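Local coordinates for GphF Dehydratase 1 (Archangium violaceum, PDB 6MBF), which probably acts as a dehydratase domain of the gephyronic acid polyketide synthase, a multifunctional lyase also linked to rearrangement of the product's double bond, at residues P35-E40 against G51-E56; G39-W42 against I47-L50. All coordinates share one frame; numbering follows the deposited sequence.

Interaction 1. Residues P35-E40 against G51-E56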
ATOM      1  N   PRO A  35      -6.382  10.743   7.130  1.00 15.39           N
ATOM      2  CA  PRO A  35      -6.454  11.109   5.709  1.00 20.33           C
ATOM      3  C   PRO A  35      -7.738  10.616   5.047  1.00 15.33           C
ATOM      4  O   PRO A  35      -8.243   9.544   5.395  1.00 15.88           O
ATOM      5  CB  PRO A  35      -5.233  10.409   5.099  1.00 21.24           C
ATOM      6  CG  PRO A  35      -4.293  10.239   6.233  1.00 19.40           C
ATOM      7  CD  PRO A  35      -5.157   9.981   7.435  1.00 14.92           C
ATOM      8  N   ALA A  36      -8.260  11.410   4.111  1.00 17.19           N
ATOM      9  CA  ALA A  36      -9.593  11.157   3.569  1.00 24.79           C
ATOM     10  C   ALA A  36      -9.683   9.818   2.844  1.00 21.41           C
ATOM     11  O   ALA A  36     -10.759   9.205   2.822  1.00 19.12           O
ATOM     12  CB  ALA A  36      -9.997  12.289   2.627  1.00 25.20           C
ATOM     13  N   TYR A  37      -8.583   9.345   2.250  1.00 16.53           N
ATOM     14  CA  TYR A  37      -8.647   8.083   1.517  1.00 19.82           C
ATOM     15  C   TYR A  37      -8.932   6.898   2.433  1.00 16.38           C
ATOM     16  O   TYR A  37      -9.338   5.838   1.940  1.00 17.59           O
ATOM     17  CB  TYR A  37      -7.346   7.828   0.733  1.00 16.48           C
ATOM     18  CG  TYR A  37      -6.252   7.168   1.548  1.00 17.53           C
ATOM     19  CD1 TYR A  37      -6.152   5.777   1.631  1.00 17.38           C
ATOM     20  CD2 TYR A  37      -5.307   7.928   2.226  1.00 20.91           C
ATOM     21  CE1 TYR A  37      -5.158   5.168   2.386  1.00 17.06           C
ATOM     22  CE2 TYR A  37      -4.303   7.323   2.971  1.00 19.18           C
ATOM     23  CZ  TYR A  37      -4.236   5.952   3.053  1.00 18.43           C
ATOM     24  OH  TYR A  37      -3.248   5.363   3.806  1.00 19.55           O
ATOM     25  N   LEU A  38      -8.693   7.040   3.738  1.00 15.27           N
ATOM     26  CA  LEU A  38      -9.035   6.003   4.704  1.00 14.21           C
ATOM     27  C   LEU A  38     -10.535   5.767   4.807  1.00 18.49           C
ATOM     28  O   LEU A  38     -10.939   4.756   5.387  1.00 21.59           O
ATOM     29  CB  LEU A  38      -8.491   6.352   6.093  1.00 17.48           C
ATOM     30  CG  LEU A  38      -6.968   6.383   6.282  1.00 16.25           C
ATOM     31  CD1 LEU A  38      -6.664   6.613   7.752  1.00 18.67           C
ATOM     32  CD2 LEU A  38      -6.315   5.097   5.779  1.00 18.06           C
ATOM     33  N   GLY A  39     -11.365   6.663   4.279  1.00 15.72           N
ATOM     34  CA  GLY A  39     -12.796   6.450   4.244  1.00 18.34           C
ATOM     35  C   GLY A  39     -13.331   6.035   2.893  1.00 21.01           C
ATOM     36  O   GLY A  39     -14.554   6.055   2.698  1.00 21.65           O
ATOM     37  N   GLU A  40     -12.466   5.655   1.947  1.00 16.47           N
ATOM     38  CA  GLU A  40     -12.922   5.383   0.590  1.00 17.75           C
ATOM     39  C   GLU A  40     -12.599   3.966   0.119  1.00 17.03           C
ATOM     40  O   GLU A  40     -12.637   3.702  -1.082  1.00 16.63           O
ATOM     41  CB  GLU A  40     -12.346   6.425  -0.370  1.00 19.71           C
ATOM     42  CG  GLU A  40     -12.881   7.816  -0.052  1.00 29.09           C
ATOM     43  CD  GLU A  40     -13.181   8.646  -1.279  1.00 23.14           C
ATOM     44  OE1 GLU A  40     -12.936   8.168  -2.406  1.00 20.38           O
ATOM     45  OE2 GLU A  40     -13.650   9.790  -1.106  1.00 22.81           O
ATOM     46  N   GLY A  51      -4.076  -1.918   2.962  1.00 14.55           N
ATOM     47  CA  GLY A  51      -2.771  -2.416   3.378  1.00 14.64           C
ATOM     48  C   GLY A  51      -1.596  -1.545   2.968  1.00 15.21           C
ATOM     49  O   GLY A  51      -0.563  -1.539   3.643  1.00 15.35           O
ATOM     50  N   VAL A  52      -1.726  -0.796   1.865  1.00 15.05           N
ATOM     51  CA  VAL A  52      -0.644   0.098   1.465  1.00 12.64           C
ATOM     52  C   VAL A  52      -0.364   1.146   2.535  1.00 14.84           C
ATOM     53  O   VAL A  52       0.748   1.679   2.593  1.00 16.73           O
ATOM     54  CB  VAL A  52      -0.933   0.775   0.100  1.00 14.98           C
ATOM     55  CG1 VAL A  52      -0.766  -0.220  -1.045  1.00 13.02           C
ATOM     56  CG2 VAL A  52      -2.324   1.436   0.079  1.00 14.46           C
ATOM     57  N   THR A  53      -1.357   1.454   3.378  1.00 15.32           N
ATOM     58  CA  THR A  53      -1.154   2.323   4.529  1.00 15.10           C
ATOM     59  C   THR A  53       0.023   1.850   5.372  1.00 14.98           C
ATOM     60  O   THR A  53       0.868   2.655   5.785  1.00 15.16           O
ATOM     61  CB  THR A  53      -2.431   2.355   5.372  1.00 13.15           C
ATOM     62  OG1 THR A  53      -3.537   2.763   4.548  1.00 15.26           O
ATOM     63  CG2 THR A  53      -2.281   3.309   6.558  1.00 15.78           C
ATOM     64  N   TYR A  54       0.104   0.538   5.609  1.00 13.10           N
ATOM     65  CA  TYR A  54       1.164  -0.013   6.450  1.00 18.40           C
ATOM     66  C   TYR A  54       2.513   0.062   5.750  1.00 15.63           C
ATOM     67  O   TYR A  54       3.539   0.310   6.395  1.00 15.10           O
ATOM     68  CB  TYR A  54       0.834  -1.461   6.820  1.00 13.48           C
ATOM     69  CG  TYR A  54      -0.570  -1.616   7.352  1.00 14.59           C
ATOM     70  CD1 TYR A  54      -1.041  -0.780   8.357  1.00 16.72           C
ATOM     71  CD2 TYR A  54      -1.437  -2.573   6.832  1.00 14.31           C
ATOM     72  CE1 TYR A  54      -2.335  -0.901   8.845  1.00 15.50           C
ATOM     73  CE2 TYR A  54      -2.737  -2.703   7.314  1.00 14.59           C
ATOM     74  CZ  TYR A  54      -3.179  -1.865   8.320  1.00 14.27           C
ATOM     75  OH  TYR A  54      -4.469  -1.985   8.801  1.00 18.11           O
ATOM     76  N   LEU A  55       2.539  -0.159   4.436  1.00 12.54           N
ATOM     77  CA  LEU A  55       3.798  -0.038   3.707  1.00 15.12           C
ATOM     78  C   LEU A  55       4.329   1.390   3.773  1.00 13.08           C
ATOM     79  O   LEU A  55       5.534   1.605   3.975  1.00 14.68           O
ATOM     80  CB  LEU A  55       3.604  -0.480   2.257  1.00 14.37           C
ATOM     81  CG  LEU A  55       3.197  -1.942   2.043  1.00 16.21           C
ATOM     82  CD1 LEU A  55       3.052  -2.249   0.557  1.00 16.70           C
ATOM     83  CD2 LEU A  55       4.234  -2.859   2.678  1.00 15.50           C
ATOM     84  N   GLU A  56       3.442   2.382   3.624  1.00 13.66           N
ATOM     85  CA  GLU A  56       3.871   3.776   3.721  1.00 13.64           C
ATOM     86  C   GLU A  56       4.389   4.097   5.119  1.00 14.05           C
ATOM     87  O   GLU A  56       5.429   4.745   5.271  1.00 13.88           O
ATOM     88  CB  GLU A  56       2.727   4.727   3.342  1.00 16.18           C
ATOM     89  CG  GLU A  56       2.971   6.195   3.767  1.00 15.09           C
ATOM     90  CD  GLU A  56       4.183   6.855   3.099  1.00 16.60           C
ATOM     91  OE1 GLU A  56       4.772   6.300   2.139  1.00 18.22           O
ATOM     92  OE2 GLU A  56       4.551   7.960   3.543  1.00 15.45           O
TER

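Interaction 2. Residues G39-W42 against I47-L50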
ATOM      1  N   GLY A  39     -11.365   6.663   4.279  1.00 15.72           N
ATOM      2  CA  GLY A  39     -12.796   6.450   4.244  1.00 18.34           C
ATOM      3  C   GLY A  39     -13.331   6.035   2.893  1.00 21.01           C
ATOM      4  O   GLY A  39     -14.554   6.055   2.698  1.00 21.65           O
ATOM      5  N   GLU A  40     -12.466   5.655   1.947  1.00 16.47           N
ATOM      6  CA  GLU A  40     -12.922   5.383   0.590  1.00 17.75           C
ATOM      7  C   GLU A  40     -12.599   3.966   0.119  1.00 17.03           C
ATOM      8  O   GLU A  40     -12.637   3.702  -1.082  1.00 16.63           O
ATOM      9  CB  GLU A  40     -12.346   6.425  -0.370  1.00 19.71           C
ATOM     10  CG  GLU A  40     -12.881   7.816  -0.052  1.00 29.09           C
ATOM     11  CD  GLU A  40     -13.181   8.646  -1.279  1.00 23.14           C
ATOM     12  OE1 GLU A  40     -12.936   8.168  -2.406  1.00 20.38           O
ATOM     13  OE2 GLU A  40     -13.650   9.790  -1.106  1.00 22.81           O
ATOM     14  N   HIS A  41     -12.317   3.043   1.037  1.00 14.54           N
ATOM     15  CA  HIS A  41     -12.176   1.638   0.687  1.00 13.76           C
ATOM     16  C   HIS A  41     -13.027   0.788   1.618  1.00 15.74           C
ATOM     17  O   HIS A  41     -12.884   0.874   2.843  1.00 15.86           O
ATOM     18  CB  HIS A  41     -10.719   1.182   0.749  1.00 13.63           C
ATOM     19  CG  HIS A  41     -10.548  -0.290   0.530  1.00 12.70           C
ATOM     20  ND1 HIS A  41     -10.134  -1.144   1.529  1.00 14.86           N
ATOM     21  CD2 HIS A  41     -10.762  -1.061  -0.563  1.00 15.50           C
ATOM     22  CE1 HIS A  41     -10.084  -2.378   1.059  1.00 15.94           C
ATOM     23  NE2 HIS A  41     -10.450  -2.357  -0.211  1.00 15.56           N
ATOM     24  N   TRP A  42     -13.871  -0.063   1.034  1.00 15.49           N
ATOM     25  CA  TRP A  42     -14.781  -0.908   1.788  1.00 17.65           C
ATOM     26  C   TRP A  42     -14.633  -2.364   1.374  1.00 17.55           C
ATOM     27  O   TRP A  42     -14.281  -2.674   0.233  1.00 18.99           O
ATOM     28  CB  TRP A  42     -16.251  -0.475   1.599  1.00 16.25           C
ATOM     29  CG  TRP A  42     -16.436   0.987   1.725  1.00 16.36           C
ATOM     30  CD1 TRP A  42     -16.635   1.692   2.878  1.00 26.07           C
ATOM     31  CD2 TRP A  42     -16.433   1.944   0.661  1.00 21.11           C
ATOM     32  NE1 TRP A  42     -16.756   3.032   2.594  1.00 27.89           N
ATOM     33  CE2 TRP A  42     -16.636   3.211   1.240  1.00 25.25           C
ATOM     34  CE3 TRP A  42     -16.288   1.850  -0.727  1.00 26.37           C
ATOM     35  CZ2 TRP A  42     -16.694   4.376   0.478  1.00 21.80           C
ATOM     36  CZ3 TRP A  42     -16.349   3.007  -1.480  1.00 26.02           C
ATOM     37  CH2 TRP A  42     -16.547   4.253  -0.876  1.00 24.82           C
ATOM     38  N   ILE A  47     -15.673  -0.086   6.421  1.00 17.61           N
ATOM     39  CA  ILE A  47     -14.511   0.707   6.033  1.00 16.95           C
ATOM     40  C   ILE A  47     -13.258  -0.034   6.480  1.00 16.85           C
ATOM     41  O   ILE A  47     -13.063  -0.270   7.677  1.00 17.26           O
ATOM     42  CB  ILE A  47     -14.564   2.107   6.656  1.00 15.67           C
ATOM     43  CG1 ILE A  47     -15.865   2.819   6.294  1.00 17.17           C
ATOM     44  CG2 ILE A  47     -13.342   2.924   6.212  1.00 17.00           C
ATOM     45  CD1 ILE A  47     -16.169   4.010   7.191  1.00 17.08           C
ATOM     46  N   VAL A  48     -12.403  -0.402   5.526  1.00 16.22           N
ATOM     47  CA  VAL A  48     -11.209  -1.202   5.803  1.00 14.14           C
ATOM     48  C   VAL A  48      -9.980  -0.428   5.338  1.00 16.28           C
ATOM     49  O   VAL A  48      -9.870  -0.074   4.157  1.00 14.59           O
ATOM     50  CB  VAL A  48     -11.267  -2.580   5.118  1.00 18.87           C
ATOM     51  CG1 VAL A  48      -9.964  -3.343   5.351  1.00 24.98           C
ATOM     52  CG2 VAL A  48     -12.457  -3.393   5.607  1.00 22.69           C
ATOM     53  N   VAL A  49      -9.057  -0.169   6.263  1.00 14.98           N
ATOM     54  CA  VAL A  49      -7.839   0.558   5.925  1.00 18.13           C
ATOM     55  C   VAL A  49      -7.030  -0.252   4.919  1.00 15.75           C
ATOM     56  O   VAL A  49      -6.758  -1.438   5.133  1.00 17.45           O
ATOM     57  CB  VAL A  49      -7.046   0.850   7.209  1.00 17.44           C
ATOM     58  CG1 VAL A  49      -5.604   1.303   6.903  1.00 19.17           C
ATOM     59  CG2 VAL A  49      -7.809   1.873   8.067  1.00 15.43           C
ATOM     60  N   LEU A  50      -6.656   0.386   3.808  1.00 14.39           N
ATOM     61  CA  LEU A  50      -5.866  -0.285   2.781  1.00 13.43           C
ATOM     62  C   LEU A  50      -4.504  -0.707   3.328  1.00 13.43           C
ATOM     63  O   LEU A  50      -3.851   0.043   4.058  1.00 15.24           O
ATOM     64  CB  LEU A  50      -5.668   0.639   1.578  1.00 16.75           C
ATOM     65  CG  LEU A  50      -6.828   0.903   0.617  1.00 17.30           C
ATOM     66  CD1 LEU A  50      -6.406   1.971  -0.377  1.00 15.79           C
ATOM     67  CD2 LEU A  50      -7.193  -0.383  -0.101  1.00 15.25           C
TER

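Interaction 1. Residues P35-E40 against G51-E56
Y37 and T53 form a small, buried polar contact, in which the phenol of Y37, in the 3-10 segment 36-38, reaches the first turn of helix 52-65. Y37 OH donates to T53 OG1 at 2.7 Å, the one hydrogen bond that joins 35-40 to 51-56. T53 OG1 lies near the ring plane at the edge of Y37, 3.6 Å from Y37 CE1, so the threonine meets the phenol at its rim while the two side chains pass at a slant. T53 OG1 is also hydrogen-bonded to L50 O, just ahead of the helix; this buried oxygen thus links phenol, helix start and preceding backbone. With chi1 of -56°, T53 OG1 stands beside its own backbone N, with Y37 OH and L50 O approaching it from nearly opposite sides, while T53 CG2, anti to the backbone N, packs 3.6 Å from Y37 OH. Y37 takes the rarer position with CG between the backbone N and carbonyl carbon (chi1 85°), which brings one ring face against L38. L38 CG rests 4.2 Å above the plane of the Y37 ring, toward its rim, and L38 CD2 reaches T53 OG1 at 3.8 Å, an apolar neighbour beside the hydrogen bond. The turn carrying both residues is held by its own backbone bonds, among them L38 N to P35 O at 3.0 Å, and follows a cis peptide before P35. P200, at the start of helix 200-214, touches Y37, while V52 packs on L203 and F207 of that helix. The arrangement belongs to the double hot-dog fold of polyketide synthase dehydratases; here the loop after strand 23-30 is fastened to the first turn of helix 52-65.

Interaction 2. Residues G39-W42 against I47-L50
H41 and V48 meet at the open end of a short β-hairpin, strands 42-43 and 46-48, within the dehydratase's hot-dog fold. W42 and I47 form an antiparallel non-hydrogen-bonded pair; one step farther from the turn, V48 N donates to H41 O at 3.0 Å. The second bond expected at such a position comes from the imidazole instead of the backbone. Followed outward, H41 CB lies 3.7 Å from V48 O and also meets L50 CG. With H41 CG anti to the backbone N (chi1 174°), the ring swings toward 47-50, and H41 CG sits 3.4 Å from L50 CD2. H41 ND1 then donates to V48 O at 2.8 Å in a nearly straight bond (165°); the acceptor lies in the ring plane, although the donor is tilted from the carbonyl plane of V48. The same methyl, L50 CD2, stands over the centre of the imidazole in a CH-pi contact, 11° off the ring normal, so that H41 CE1 and H41 NE2 at the tip remain under it, the latter at 3.8 Å. One bond at the edge and a methyl on a face thus fix the rotation of the ring, and Y162 touches both H41 and L50. Cutting H41 back to an alanine is likely to leave V48 O without its imidazole donor and L50 CD2 without the ring beneath it. A bound magnesium ion lies about 4 Å from the side chain of L50. On the hairpin face shared by W42 and I47, the indole edge meets the isoleucine side by side, W42 CD1 to I47 CG1 at 3.7 Å.

Leaving strand 23-30, the chain makes the 3-10 turn at 36-38, enters the hairpin through 39-42, turns back along 47-50 and runs straight on into helix 52-65. Interaction 2 closes the inner loop, the hairpin itself; interaction 1 closes the wider one around it, so the two are nested, with G39 and E40 common to both. Their centres lie 7 Å apart, and they touch directly where L38 CD2 meets V49 CG1. L50 is the joint on the returning side: its side chain belongs to interaction 2, its carbonyl to T53 of interaction 1. Together they tie the loop after strand 23-30, the small hairpin and the start of helix 52-65 into one unit.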